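Local coordinates for inactive glucansucrase (Lactobacillus reuteri, PDB 5JBD), which belongs, as an inactive glucansucrase, to glycoside hydrolase family 70, whose members are built round a TIM-type barrel of parallel strands and surrounding helices, at residues Asp78-Leu83 against Lys148-Leu153; Gln93-Lys98 against Ala162-Leu167; Val194-Asn199 against Ala788-Gly793; Gly207-Ala212 against Asn783-Ala788; Val251-Leu256 against Lys803-Leu808. One frame throughout, in Å; residues are numbered along the deposited sequence.

Contact 1 of 5, residues Asp78-Leu83 against Lys148-Leu153; sequences DWRPLL and KGTSKL
T150 and L153, at the start of helix 151-162, pack against R80 and P81 of the short strand 80-81, which pairs antiparallel with strand 58-59. The motif is a helix N terminus lying on a two-stranded sheet. K148 ends helix 126-147 in a Schellman motif, its positive phi turning the chain so that G149 leads directly to T150. At the N-cap position T150 makes no capping bond; its hydroxyl instead hydrogen-bonds a water, OG1 3.1 Å from that oxygen, and the water donates to W79 O at 2.9 Å. OG1 stands between the backbone N and the carbonyl carbon (chi1 52°), which puts CG2 anti to the carbonyl carbon, meeting R80 NH1 obliquely at 3.8 Å. The R80 side chain crosses it at about a right angle, bent at chi2, and its NE forms a salt bridge with E141 of helix 126-147. One turn on, L153 is apolar where the helix faces the buried proline. Its CG stands anti to the backbone N, which brings CD2 against the P81 ring, 3.7 Å from its CD. R80 NH1 folds back to W79 O in a 2.9 Å bond, with the oxygen in the guanidinium plane but NH1 54° above the carbonyl plane.

Contact 2 of 5, residues Gln93-Lys98 against Ala162-Leu167; sequences QAQFIK and ATVPEL
The backbones of helix 90-101 and the loop 162-167 approach most closely at Q95 and V164, whose CA atoms are 8.4 Å apart, a separation bridged by side chains and a water. No direct hydrogen bond joins the two segments. Q95 carries its side of the contact: with CG anti to the carbonyl carbon (chi1 -71°) and the chain extended beyond it, the carboxamide is held well clear of the helix. There OE1 meets the CG2 branch of V164 at 3.9 Å, the two side chains passing at a slant. A long, flexible amide suits this partly exposed rim, since it is long enough to span the gap and brings a polar end to the water. Both polar atoms of the amide have a partner. A water donates to Q95 OE1 at 2.7 Å and also to T163 OG1 at 2.8 Å, so it bridges helix and loop, while NE2 has a weak bond back to D91, one turn earlier in the same helix. T163 OG1 is bonded as well to F160 O, which ties the threonine to the last turn of helix 151-162 and steadies its hydroxyl for the water. V164, buried and branched at CB, has that CB directed at helix 90-101, with CG2 making the contact, and also touches V92. Beyond it, L167 N bonds V164 O at 3.0 Å and closes the short 3-10 turn at P165-E166. Helix 151-162 also sends F160 edge-to-face against F96. This is a helix-to-loop contact with a water bridge at its margin, within an alpha-helical cluster that probably corresponds to the helical domain IV known from family 70.

Contact 3 of 5, residues Val194-Asn199 against Ala788-Gly793; sequences VIFVNN and AYTTGG
Apolar contact comes first: the F196 ring reaches across to T790 and A788 with its far end. F196 CZ lies 4.0 Å from T790 CG2 and 4.4 Å from A788 CB, the methyls meeting the ring obliquely. The F196 and T790 side chains run antiparallel to each other and meet near their ends, CZ against CG2. F196 has CG anti to the carbonyl carbon (chi1 -58°), and this carries the ring away from its own strand. A large aromatic suits such a span, because the nearest CA atoms, those of F196 and A788, are 9.9 Å apart; alanine and the small methyl of threonine, both buried, fit against its far end. The same ring also packs on Q841 and T844 of strand 841-845. Strands 193-197 and 784-791 are not neighbours. Both pair antiparallel with strand 758-767, which lies between them in a six-stranded antiparallel sheet, probably the domain B sheet known from family 70. Strand 242-244 of this sheet supplies D243 to the calcium site, and the F196 side chain is about 12 Å from that calcium ion. No hydrogen bond crosses between the segments; the polar interactions nearest the ring are those of T790 and T791. Both face G758, forming a classic beta bulge, and T791 OG1 donates to T790 OG1 at 2.9 Å. T790 OG1 is bonded in turn to E760 on the intervening strand 758-767, so two partners hold this buried hydroxyl while CG2 is turned to the phenyl ring. Among the backbone bonds, V197 pairs with T763 and F196 with N842, joining strand 193-197 to the strand on each side of it.

Contact 4 of 5, residues Gly207-Ala212 against Asn783-Ala788; sequences GNTSYA and NQIYFA
I785 points CG1 anti to its carbonyl carbon (chi1 -64°) and continues extended (chi2 -173°), which pushes CD1 against G207, 4.0 Å from its CA. The same methyl, I785 CD1, lies 4.2 Å from N208 N and 4.3 Å from T209 CG2, so one terminal carbon packs on three successive residues of the loop. A long aliphatic chain suits this buried place, and G207, with positive phi and no side chain, lets the methyl come right up to the backbone. The loop is shaped by N208, whose OD1 accepts from S210 N at 3.0 Å, an Asx turn, and from S210 OG at 3.1 Å. The hydroxyl lies in the carbonyl plane on a lone pair, whereas the N-H comes from 39° above it. Y211 folds its ring back over the T209 carbonyl carbon, which sits 3.9 Å above the ring centre. T209 OG1 is bonded to T763, leaving CG2 for the isoleucine. Strand 784-791 pairs through Q784 and Y786 with V764 and V762 of strand 758-767, and Y211 OH bonds A761 O. The loop 207-212 thus packs against the edge strand 784-791 and its neighbour 758-767, and T209 pairs with N199, just after strand 193-197.

Contact 5 of 5, residues Val251-Leu256 against Lys803-Leu808; sequences VQAENL and KYLAEL
A buried helix-helix contact, made by leucine methyls on alanine and backbone carbonyls, brings A253 and L256 of helix 249-263 against L805 and L808 at the start of helix 805-811. In each helix the two residues are three apart and so lie on one face. The backbones come nearest at A253 and L805, A253 CA lying 7.6 Å from L805 CA: with so small a side chain on one helix, the leucine can settle directly onto the backbone. L805 has CG anti to the carbonyl carbon (chi1 -70°), and its CD2 branch comes to 3.5 Å from A253 O and 4.1 Å from A253 CB. A methyl therefore covers a carbonyl oxygen of the helix. One turn further on the pattern repeats more loosely, with L808 CD1 4.1 Å from L256 O. The CB of L256 is directed towards the second helix. Backbone bonds such as N255 N to V251 O and L808 N to Y804 O, both 2.9 Å, keep the helical turns; that of L256 N to Q252 O is weak. Leucine suits both positions on the second helix, since its branched end can spread over the neighbouring backbone while the polar groups there stay engaged in the helix. Y804 N is bonded to N257 OD1, and the Y804 ring meets that of Y260, so the first helix also holds the chain that leads into the second. Helix 291-304 lies beside both: its L299 touches L256 and L808, while Q295 packs on L256. Helix 805-811 thus rests on helices 249-263 and 291-304 together.

How the contacts relate
From the N terminus, contact 1 closes a loop of 64 residues, largely helical, and contact 2 crosses it, since 93-98 lies inside that loop and 162-167 beyond it. The two touch through L83 with F96 and L167, so they tie strand 80-81 and helices 90-101 and 151-162 into one part of the fold. Both are complete before 194-199 opens contact 3. Contact 4 is nested within contact 3, and the pair meet at A788, at strand 784-791 and where N199 joins T209; together they bring distant parts of the chain to the six-stranded sheet. Contact 5 opens within both of these long loops and closes after them, so it crosses both, pairing a helix after strand 242-244 with one after strand 784-791.

Contact 1 of 5, residues Asp78-Leu83 against Lys148-Leu153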
# COMPACT_ATOMS: atom_id res chain seq x y z
N ASP A 78 22.93 21.78 29.66
CA ASP A 78 21.81 21.97 30.58
C ASP A 78 20.66 22.65 29.85
O ASP A 78 20.50 23.86 29.93
CB ASP A 78 22.25 22.77 31.80
CG ASP A 78 23.38 22.12 32.56
OD1 ASP A 78 23.31 20.90 32.81
OD2 ASP A 78 24.36 22.82 32.90
N TRP A 79 19.89 21.85 29.13
CA TRP A 79 18.71 22.32 28.45
C TRP A 79 17.47 22.04 29.31
O TRP A 79 17.49 21.16 30.16
CB TRP A 79 18.60 21.67 27.08
CG TRP A 79 19.65 22.15 26.12
CD1 TRP A 79 21.01 22.09 26.29
CD2 TRP A 79 19.43 22.77 24.85
NE1 TRP A 79 21.65 22.64 25.21
CE2 TRP A 79 20.71 23.07 24.31
CE3 TRP A 79 18.30 23.12 24.13
CZ2 TRP A 79 20.86 23.69 23.08
CZ3 TRP A 79 18.45 23.73 22.91
CH2 TRP A 79 19.73 24.00 22.39
N ARG A 80 16.42 22.83 29.09
CA ARG A 80 15.17 22.68 29.80
C ARG A 80 14.00 22.74 28.82
O ARG A 80 14.10 23.37 27.77
CB ARG A 80 15.01 23.78 30.86
CG ARG A 80 16.04 23.80 31.97
CD ARG A 80 15.94 22.57 32.86
NE ARG A 80 16.91 22.57 33.96
CZ ARG A 80 18.14 22.04 33.91
NH1 ARG A 80 18.62 21.46 32.82
NH2 ARG A 80 18.91 22.11 34.99
N PRO A 81 12.89 22.06 29.16
CA PRO A 81 11.71 22.09 28.32
C PRO A 81 11.04 23.46 28.36
O PRO A 81 10.92 24.07 29.45
CB PRO A 81 10.81 21.02 28.94
CG PRO A 81 11.20 21.01 30.37
CD PRO A 81 12.67 21.24 30.37
N LEU A 82 10.63 23.94 27.19
CA LEU A 82 9.95 25.23 27.08
C LEU A 82 8.67 25.29 27.93
O LEU A 82 8.32 26.35 28.46
CB LEU A 82 9.67 25.56 25.61
CG LEU A 82 10.88 26.02 24.77
CD1 LEU A 82 10.62 25.90 23.27
CD2 LEU A 82 11.27 27.44 25.13
N LEU A 83 8.00 24.14 28.12
CA LEU A 83 6.76 24.08 28.91
C LEU A 83 6.90 24.35 30.40
O LEU A 83 5.88 24.48 31.08
CB LEU A 83 6.03 22.74 28.70
CG LEU A 83 5.18 22.71 27.42
CD1 LEU A 83 4.87 21.27 27.03
CD2 LEU A 83 3.92 23.56 27.56
N LYS A 148 19.93 13.51 39.24
CA LYS A 148 21.20 13.70 38.50
C LYS A 148 21.02 13.82 36.98
O LYS A 148 21.84 13.33 36.20
CB LYS A 148 22.20 12.58 38.82
CG LYS A 148 22.44 12.35 40.30
CD LYS A 148 23.33 13.42 40.86
CE LYS A 148 23.54 13.33 42.36
NZ LYS A 148 24.35 12.15 42.76
N GLY A 149 19.92 14.45 36.56
CA GLY A 149 19.58 14.54 35.14
C GLY A 149 18.14 14.88 34.85
O GLY A 149 17.31 14.94 35.76
N THR A 150 17.84 15.07 33.57
CA THR A 150 16.54 15.54 33.10
C THR A 150 15.66 14.43 32.47
O THR A 150 14.64 14.73 31.84
CB THR A 150 16.74 16.65 32.06
OG1 THR A 150 17.64 16.20 31.04
CG2 THR A 150 17.31 17.89 32.70
N SER A 151 16.04 13.17 32.64
CA SER A 151 15.36 12.08 31.93
C SER A 151 13.92 11.86 32.47
O SER A 151 12.98 11.70 31.69
CB SER A 151 16.22 10.80 32.00
OG SER A 151 15.73 9.80 31.13
N LYS A 152 13.75 11.91 33.80
CA LYS A 152 12.41 11.86 34.39
C LYS A 152 11.57 13.06 33.92
O LYS A 152 10.43 12.88 33.49
CB LYS A 152 12.47 11.83 35.92
CG LYS A 152 11.13 11.50 36.58
CD LYS A 152 11.18 11.68 38.09
CE LYS A 152 9.81 11.43 38.73
NZ LYS A 152 8.78 12.46 38.38
N LEU A 153 12.13 14.26 34.01
CA LEU A 153 11.45 15.49 33.55
C LEU A 153 10.97 15.37 32.12
O LEU A 153 9.81 15.70 31.81
CB LEU A 153 12.38 16.71 33.69
CG LEU A 153 11.88 18.06 33.16
CD1 LEU A 153 10.55 18.46 33.79
CD2 LEU A 153 12.92 19.14 33.44
O HOH W 1 18.94 18.69 29.80

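Contact 2 of 5, residues Gln93-Lys98 against Ala162-Leu167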
# COMPACT_ATOMS: atom_id res chain seq x y z
N GLN A 93 -1.27 26.66 31.33
CA GLN A 93 -0.34 26.98 32.40
C GLN A 93 -0.83 26.39 33.72
O GLN A 93 -0.07 25.73 34.45
CB GLN A 93 -0.15 28.50 32.52
CG GLN A 93 0.83 28.96 33.60
CD GLN A 93 0.93 30.47 33.72
OE1 GLN A 93 0.07 31.18 33.24
NE2 GLN A 93 1.97 30.96 34.38
N ALA A 94 -2.10 26.64 34.04
CA ALA A 94 -2.69 26.11 35.27
C ALA A 94 -2.71 24.59 35.23
O ALA A 94 -2.43 23.95 36.25
CB ALA A 94 -4.08 26.68 35.51
N GLN A 95 -2.99 24.00 34.06
CA GLN A 95 -2.92 22.54 33.90
C GLN A 95 -1.52 21.98 34.13
O GLN A 95 -1.36 20.95 34.79
CB GLN A 95 -3.38 22.09 32.52
CG GLN A 95 -4.87 22.19 32.23
CD GLN A 95 -5.16 21.78 30.80
OE1 GLN A 95 -4.83 20.67 30.39
NE2 GLN A 95 -5.75 22.68 30.02
N PHE A 96 -0.50 22.68 33.61
CA PHE A 96 0.89 22.28 33.83
C PHE A 96 1.23 22.23 35.32
O PHE A 96 1.80 21.25 35.80
CB PHE A 96 1.85 23.22 33.10
CG PHE A 96 3.30 22.89 33.31
CD1 PHE A 96 3.91 21.89 32.55
CD2 PHE A 96 4.05 23.57 34.25
CE1 PHE A 96 5.24 21.58 32.73
CE2 PHE A 96 5.39 23.26 34.44
CZ PHE A 96 5.99 22.26 33.68
N ILE A 97 0.85 23.28 36.04
CA ILE A 97 1.12 23.39 37.48
C ILE A 97 0.44 22.25 38.24
O ILE A 97 1.09 21.54 39.02
CB ILE A 97 0.71 24.79 38.02
CG1 ILE A 97 1.63 25.87 37.43
CG2 ILE A 97 0.79 24.84 39.55
CD1 ILE A 97 1.10 27.29 37.55
N LYS A 98 -0.86 22.08 38.00
CA LYS A 98 -1.66 20.98 38.57
C LYS A 98 -1.07 19.60 38.29
O LYS A 98 -0.92 18.79 39.20
CB LYS A 98 -3.09 21.00 38.01
CG LYS A 98 -4.01 22.04 38.61
CD LYS A 98 -5.49 21.77 38.27
CE LYS A 98 -6.24 20.70 39.05
NZ LYS A 98 -7.71 20.96 39.13
N ALA A 162 0.64 15.02 26.29
CA ALA A 162 -0.39 14.07 25.81
C ALA A 162 -1.79 14.29 26.39
O ALA A 162 -2.77 13.84 25.80
CB ALA A 162 0.06 12.63 26.06
N THR A 163 -1.90 14.98 27.53
CA THR A 163 -3.20 15.33 28.12
C THR A 163 -3.78 16.68 27.63
O THR A 163 -4.91 17.01 27.97
CB THR A 163 -3.13 15.37 29.67
OG1 THR A 163 -2.46 16.57 30.10
CG2 THR A 163 -2.43 14.13 30.24
N VAL A 164 -3.01 17.44 26.86
CA VAL A 164 -3.44 18.77 26.40
C VAL A 164 -3.83 18.66 24.92
O VAL A 164 -2.96 18.38 24.09
CB VAL A 164 -2.30 19.81 26.57
CG1 VAL A 164 -2.76 21.20 26.14
CG2 VAL A 164 -1.81 19.82 28.01
N PRO A 165 -5.12 18.84 24.59
CA PRO A 165 -5.57 18.67 23.20
C PRO A 165 -4.70 19.35 22.16
O PRO A 165 -4.26 18.69 21.21
CB PRO A 165 -6.98 19.27 23.22
CG PRO A 165 -7.48 18.96 24.59
CD PRO A 165 -6.27 19.06 25.50
N GLU A 166 -4.41 20.64 22.34
CA GLU A 166 -3.64 21.36 21.32
C GLU A 166 -2.16 20.93 21.16
O GLU A 166 -1.54 21.24 20.14
CB GLU A 166 -3.79 22.88 21.47
CG GLU A 166 -3.07 23.49 22.65
CD GLU A 166 -3.61 24.86 22.98
OE1 GLU A 166 -3.25 25.82 22.27
OE2 GLU A 166 -4.39 24.96 23.95
N LEU A 167 -1.62 20.18 22.12
CA LEU A 167 -0.25 19.66 22.05
C LEU A 167 -0.21 18.15 21.79
O LEU A 167 0.82 17.50 22.03
CB LEU A 167 0.51 19.99 23.35
CG LEU A 167 0.38 21.42 23.88
CD1 LEU A 167 1.16 21.59 25.19
CD2 LEU A 167 0.85 22.43 22.84
O HOH W 2 -3.58 18.57 31.62

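Contact 3 of 5, residues Val194-Asn199 against Ala788-Gly793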
# COMPACT_ATOMS: atom_id res chain seq x y z
N VAL A 194 -4.33 16.35 5.90
CA VAL A 194 -4.04 17.75 5.82
C VAL A 194 -3.32 17.99 4.48
O VAL A 194 -2.51 17.17 4.06
CB VAL A 194 -3.22 18.06 7.10
CG1 VAL A 194 -1.80 18.51 6.82
CG2 VAL A 194 -4.02 18.92 8.08
N ILE A 195 -3.62 19.08 3.81
CA ILE A 195 -2.86 19.49 2.60
C ILE A 195 -1.81 20.55 2.95
O ILE A 195 -2.00 21.31 3.89
CB ILE A 195 -3.74 20.04 1.46
CG1 ILE A 195 -4.58 21.26 1.89
CG2 ILE A 195 -4.65 18.93 0.92
CD1 ILE A 195 -5.35 21.91 0.75
N PHE A 196 -0.73 20.58 2.18
CA PHE A 196 0.29 21.64 2.28
C PHE A 196 -0.05 22.74 1.28
O PHE A 196 -0.20 22.46 0.07
CB PHE A 196 1.69 21.09 1.98
CG PHE A 196 2.12 19.95 2.86
CD1 PHE A 196 1.61 19.76 4.14
CD2 PHE A 196 3.07 19.05 2.40
CE1 PHE A 196 2.04 18.72 4.93
CE2 PHE A 196 3.51 18.00 3.19
CZ PHE A 196 2.99 17.83 4.46
N VAL A 197 -0.16 23.97 1.78
CA VAL A 197 -0.54 25.13 0.95
C VAL A 197 0.55 26.18 0.97
O VAL A 197 1.40 26.19 1.88
CB VAL A 197 -1.89 25.77 1.36
CG1 VAL A 197 -3.01 24.73 1.36
CG2 VAL A 197 -1.80 26.51 2.70
N ASN A 198 0.50 27.06 -0.02
CA ASN A 198 1.47 28.15 -0.15
C ASN A 198 1.26 29.21 0.92
O ASN A 198 0.13 29.50 1.31
CB ASN A 198 1.42 28.79 -1.55
CG ASN A 198 1.97 27.89 -2.64
OD1 ASN A 198 2.53 26.82 -2.37
ND2 ASN A 198 1.82 28.31 -3.89
N ASN A 199 2.36 29.77 1.39
CA ASN A 199 2.32 30.81 2.40
C ASN A 199 3.61 31.62 2.38
O ASN A 199 4.61 31.25 3.02
CB ASN A 199 2.07 30.22 3.80
CG ASN A 199 1.96 31.29 4.87
OD1 ASN A 199 1.88 32.49 4.56
ND2 ASN A 199 1.98 30.87 6.13
N ALA A 788 5.03 18.99 10.58
CA ALA A 788 4.94 17.65 10.00
C ALA A 788 6.32 17.08 9.80
O ALA A 788 7.26 17.83 9.50
CB ALA A 788 4.21 17.69 8.67
N TYR A 789 6.44 15.77 9.96
CA TYR A 789 7.61 15.03 9.50
C TYR A 789 7.51 14.91 7.98
O TYR A 789 6.58 14.30 7.48
CB TYR A 789 7.68 13.65 10.16
CG TYR A 789 8.05 13.75 11.63
CD1 TYR A 789 7.08 13.97 12.60
CD2 TYR A 789 9.37 13.67 12.04
CE1 TYR A 789 7.42 14.08 13.94
CE2 TYR A 789 9.73 13.77 13.38
CZ TYR A 789 8.74 13.99 14.33
OH TYR A 789 9.08 14.10 15.65
N THR A 790 8.43 15.57 7.27
CA THR A 790 8.42 15.64 5.81
C THR A 790 9.76 15.37 5.11
O THR A 790 9.79 15.21 3.88
CB THR A 790 8.06 17.06 5.35
OG1 THR A 790 9.09 17.94 5.77
CG2 THR A 790 6.73 17.52 5.92
N THR A 791 10.86 15.37 5.86
CA THR A 791 12.17 15.53 5.28
C THR A 791 13.05 14.31 5.55
O THR A 791 13.14 13.82 6.68
CB THR A 791 12.80 16.85 5.78
OG1 THR A 791 11.95 17.94 5.39
CG2 THR A 791 14.19 17.06 5.20
N GLY A 792 13.68 13.82 4.48
CA GLY A 792 14.50 12.62 4.55
C GLY A 792 14.58 11.92 3.21
O GLY A 792 14.48 12.56 2.16
N GLY A 793 14.77 10.61 3.25
CA GLY A 793 15.03 9.81 2.05
C GLY A 793 16.21 8.87 2.18
O GLY A 793 16.38 7.98 1.33

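Contact 4 of 5, residues Gly207-Ala212 against Asn783-Ala788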
# COMPACT_ATOMS: atom_id res chain seq x y z
N GLY A 207 2.45 33.94 9.55
CA GLY A 207 3.72 33.27 9.34
C GLY A 207 4.08 33.17 7.86
O GLY A 207 3.48 33.82 7.01
N ASN A 208 5.06 32.33 7.57
CA ASN A 208 5.64 32.23 6.25
C ASN A 208 6.40 30.91 6.17
O ASN A 208 7.31 30.67 6.97
CB ASN A 208 6.60 33.40 6.01
CG ASN A 208 7.20 33.41 4.61
OD1 ASN A 208 7.89 32.46 4.22
ND2 ASN A 208 7.00 34.49 3.88
N THR A 209 6.02 30.07 5.21
CA THR A 209 6.73 28.81 4.95
C THR A 209 7.07 28.71 3.46
O THR A 209 6.87 27.66 2.84
CB THR A 209 5.86 27.60 5.37
OG1 THR A 209 4.60 27.67 4.71
CG2 THR A 209 5.64 27.59 6.88
N SER A 210 7.61 29.80 2.90
CA SER A 210 7.72 29.95 1.45
C SER A 210 8.68 28.95 0.79
O SER A 210 8.51 28.64 -0.38
CB SER A 210 8.09 31.39 1.05
OG SER A 210 9.35 31.77 1.58
N TYR A 211 9.66 28.46 1.55
CA TYR A 211 10.52 27.34 1.13
C TYR A 211 9.70 26.07 0.74
O TYR A 211 10.17 25.24 -0.03
CB TYR A 211 11.57 27.00 2.22
CG TYR A 211 10.92 26.85 3.58
CD1 TYR A 211 10.28 25.68 3.95
CD2 TYR A 211 10.89 27.93 4.48
CE1 TYR A 211 9.63 25.56 5.16
CE2 TYR A 211 10.23 27.82 5.70
CZ TYR A 211 9.60 26.63 6.03
OH TYR A 211 8.95 26.47 7.22
N ALA A 212 8.50 25.92 1.30
CA ALA A 212 7.60 24.77 0.97
C ALA A 212 6.52 25.09 -0.08
O ALA A 212 5.65 24.25 -0.35
CB ALA A 212 6.95 24.23 2.24
N ASN A 783 -4.79 27.04 6.96
CA ASN A 783 -3.63 27.94 6.90
C ASN A 783 -2.90 28.03 8.25
O ASN A 783 -2.53 29.12 8.69
CB ASN A 783 -4.06 29.33 6.39
CG ASN A 783 -4.73 29.26 5.02
OD1 ASN A 783 -5.92 29.58 4.88
ND2 ASN A 783 -3.98 28.85 4.02
N GLN A 784 -2.72 26.88 8.90
CA GLN A 784 -2.06 26.79 10.20
C GLN A 784 -0.68 26.19 10.04
O GLN A 784 -0.52 25.20 9.33
CB GLN A 784 -2.85 25.90 11.16
CG GLN A 784 -4.20 26.45 11.59
CD GLN A 784 -4.11 27.81 12.24
OE1 GLN A 784 -3.32 28.03 13.15
NE2 GLN A 784 -4.94 28.74 11.78
N ILE A 785 0.30 26.77 10.73
CA ILE A 785 1.64 26.19 10.74
C ILE A 785 1.63 24.92 11.59
O ILE A 785 1.16 24.93 12.72
CB ILE A 785 2.71 27.22 11.20
CG1 ILE A 785 2.76 28.36 10.17
CG2 ILE A 785 4.06 26.53 11.34
CD1 ILE A 785 3.84 29.39 10.36
N TYR A 786 2.18 23.85 11.01
CA TYR A 786 2.15 22.49 11.55
C TYR A 786 3.53 21.88 11.34
O TYR A 786 4.12 22.04 10.26
CB TYR A 786 1.10 21.71 10.73
CG TYR A 786 0.81 20.25 11.11
CD1 TYR A 786 0.30 19.91 12.36
CD2 TYR A 786 0.99 19.21 10.18
CE1 TYR A 786 0.01 18.58 12.69
CE2 TYR A 786 0.69 17.88 10.49
CZ TYR A 786 0.20 17.56 11.74
OH TYR A 786 -0.09 16.25 12.07
N PHE A 787 4.04 21.18 12.35
CA PHE A 787 5.41 20.65 12.30
C PHE A 787 5.45 19.20 11.82
O PHE A 787 5.86 18.29 12.55
CB PHE A 787 6.10 20.82 13.66
CG PHE A 787 6.17 22.25 14.14
CD1 PHE A 787 6.61 23.28 13.30
CD2 PHE A 787 5.86 22.57 15.45
CE1 PHE A 787 6.70 24.59 13.75
CE2 PHE A 787 5.96 23.88 15.91
CZ PHE A 787 6.38 24.89 15.06
N ALA A 788 5.03 18.99 10.58
CA ALA A 788 4.94 17.65 10.00
C ALA A 788 6.32 17.08 9.80
O ALA A 788 7.26 17.83 9.50
CB ALA A 788 4.21 17.69 8.67

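Contact 5 of 5, residues Val251-Leu256 against Lys803-Leu808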
# COMPACT_ATOMS: atom_id res chain seq x y z
N VAL A 251 9.68 15.94 -9.78
CA VAL A 251 9.29 14.64 -9.26
C VAL A 251 9.07 13.65 -10.42
O VAL A 251 9.46 12.47 -10.33
CB VAL A 251 8.03 14.73 -8.36
CG1 VAL A 251 7.56 13.34 -7.92
CG2 VAL A 251 8.34 15.58 -7.13
N GLN A 252 8.49 14.13 -11.51
CA GLN A 252 8.21 13.24 -12.67
C GLN A 252 9.53 12.73 -13.25
O GLN A 252 9.63 11.54 -13.57
CB GLN A 252 7.36 13.95 -13.72
CG GLN A 252 5.94 14.21 -13.24
CD GLN A 252 5.06 14.88 -14.27
OE1 GLN A 252 5.50 15.28 -15.34
NE2 GLN A 252 3.78 14.99 -13.94
N ALA A 253 10.54 13.60 -13.34
CA ALA A 253 11.87 13.17 -13.77
C ALA A 253 12.49 12.18 -12.77
O ALA A 253 13.08 11.18 -13.19
CB ALA A 253 12.79 14.37 -13.99
N GLU A 254 12.34 12.43 -11.47
CA GLU A 254 12.83 11.49 -10.45
C GLU A 254 12.19 10.08 -10.54
O GLU A 254 12.88 9.08 -10.31
CB GLU A 254 12.73 12.09 -9.03
CG GLU A 254 13.00 11.15 -7.85
CD GLU A 254 14.35 10.45 -7.87
OE1 GLU A 254 15.27 10.88 -8.60
OE2 GLU A 254 14.49 9.44 -7.13
N ASN A 255 10.91 10.00 -10.89
CA ASN A 255 10.26 8.68 -11.08
C ASN A 255 10.92 7.89 -12.22
O ASN A 255 11.14 6.68 -12.10
CB ASN A 255 8.76 8.82 -11.35
CG ASN A 255 8.00 9.34 -10.15
OD1 ASN A 255 8.37 9.09 -8.98
ND2 ASN A 255 6.91 10.05 -10.42
N LEU A 256 11.26 8.60 -13.31
CA LEU A 256 11.97 8.01 -14.44
C LEU A 256 13.33 7.48 -14.00
O LEU A 256 13.70 6.36 -14.37
CB LEU A 256 12.12 9.01 -15.59
CG LEU A 256 10.82 9.45 -16.25
CD1 LEU A 256 11.07 10.57 -17.24
CD2 LEU A 256 10.14 8.28 -16.94
N LYS A 803 20.60 10.39 -10.20
CA LYS A 803 21.94 10.00 -10.66
C LYS A 803 22.02 9.67 -12.16
O LYS A 803 23.01 9.97 -12.82
CB LYS A 803 22.46 8.82 -9.82
CG LYS A 803 23.86 8.35 -10.18
CD LYS A 803 24.27 7.20 -9.28
CE LYS A 803 25.65 6.71 -9.62
NZ LYS A 803 26.10 5.58 -8.76
N TYR A 804 20.95 9.06 -12.68
CA TYR A 804 20.88 8.60 -14.07
C TYR A 804 20.21 9.58 -15.05
O TYR A 804 20.07 9.26 -16.24
CB TYR A 804 20.15 7.23 -14.08
CG TYR A 804 20.69 6.33 -12.99
CD1 TYR A 804 21.99 5.86 -13.06
CD2 TYR A 804 19.94 6.00 -11.86
CE1 TYR A 804 22.52 5.06 -12.06
CE2 TYR A 804 20.47 5.21 -10.85
CZ TYR A 804 21.75 4.73 -10.97
OH TYR A 804 22.28 3.95 -9.99
N LEU A 805 19.82 10.76 -14.57
CA LEU A 805 19.11 11.73 -15.42
C LEU A 805 19.91 12.21 -16.64
O LEU A 805 19.34 12.32 -17.74
CB LEU A 805 18.59 12.91 -14.60
CG LEU A 805 17.43 12.55 -13.65
CD1 LEU A 805 17.09 13.73 -12.75
CD2 LEU A 805 16.18 12.09 -14.41
N ALA A 806 21.20 12.50 -16.45
CA ALA A 806 22.03 12.99 -17.55
C ALA A 806 22.18 11.93 -18.64
O ALA A 806 22.09 12.25 -19.82
CB ALA A 806 23.40 13.44 -17.05
N GLU A 807 22.37 10.68 -18.24
CA GLU A 807 22.48 9.58 -19.21
C GLU A 807 21.12 9.27 -19.90
O GLU A 807 21.08 9.00 -21.10
CB GLU A 807 23.16 8.36 -18.59
CG GLU A 807 24.69 8.40 -18.65
CD GLU A 807 25.25 8.33 -20.06
OE1 GLU A 807 24.58 7.87 -21.01
OE2 GLU A 807 26.40 8.74 -20.21
N LEU A 808 20.01 9.38 -19.16
CA LEU A 808 18.68 9.26 -19.74
C LEU A 808 18.41 10.36 -20.76
O LEU A 808 17.85 10.10 -21.82
CB LEU A 808 17.59 9.26 -18.67
CG LEU A 808 17.49 7.98 -17.82
CD1 LEU A 808 16.60 8.21 -16.60
CD2 LEU A 808 16.98 6.80 -18.64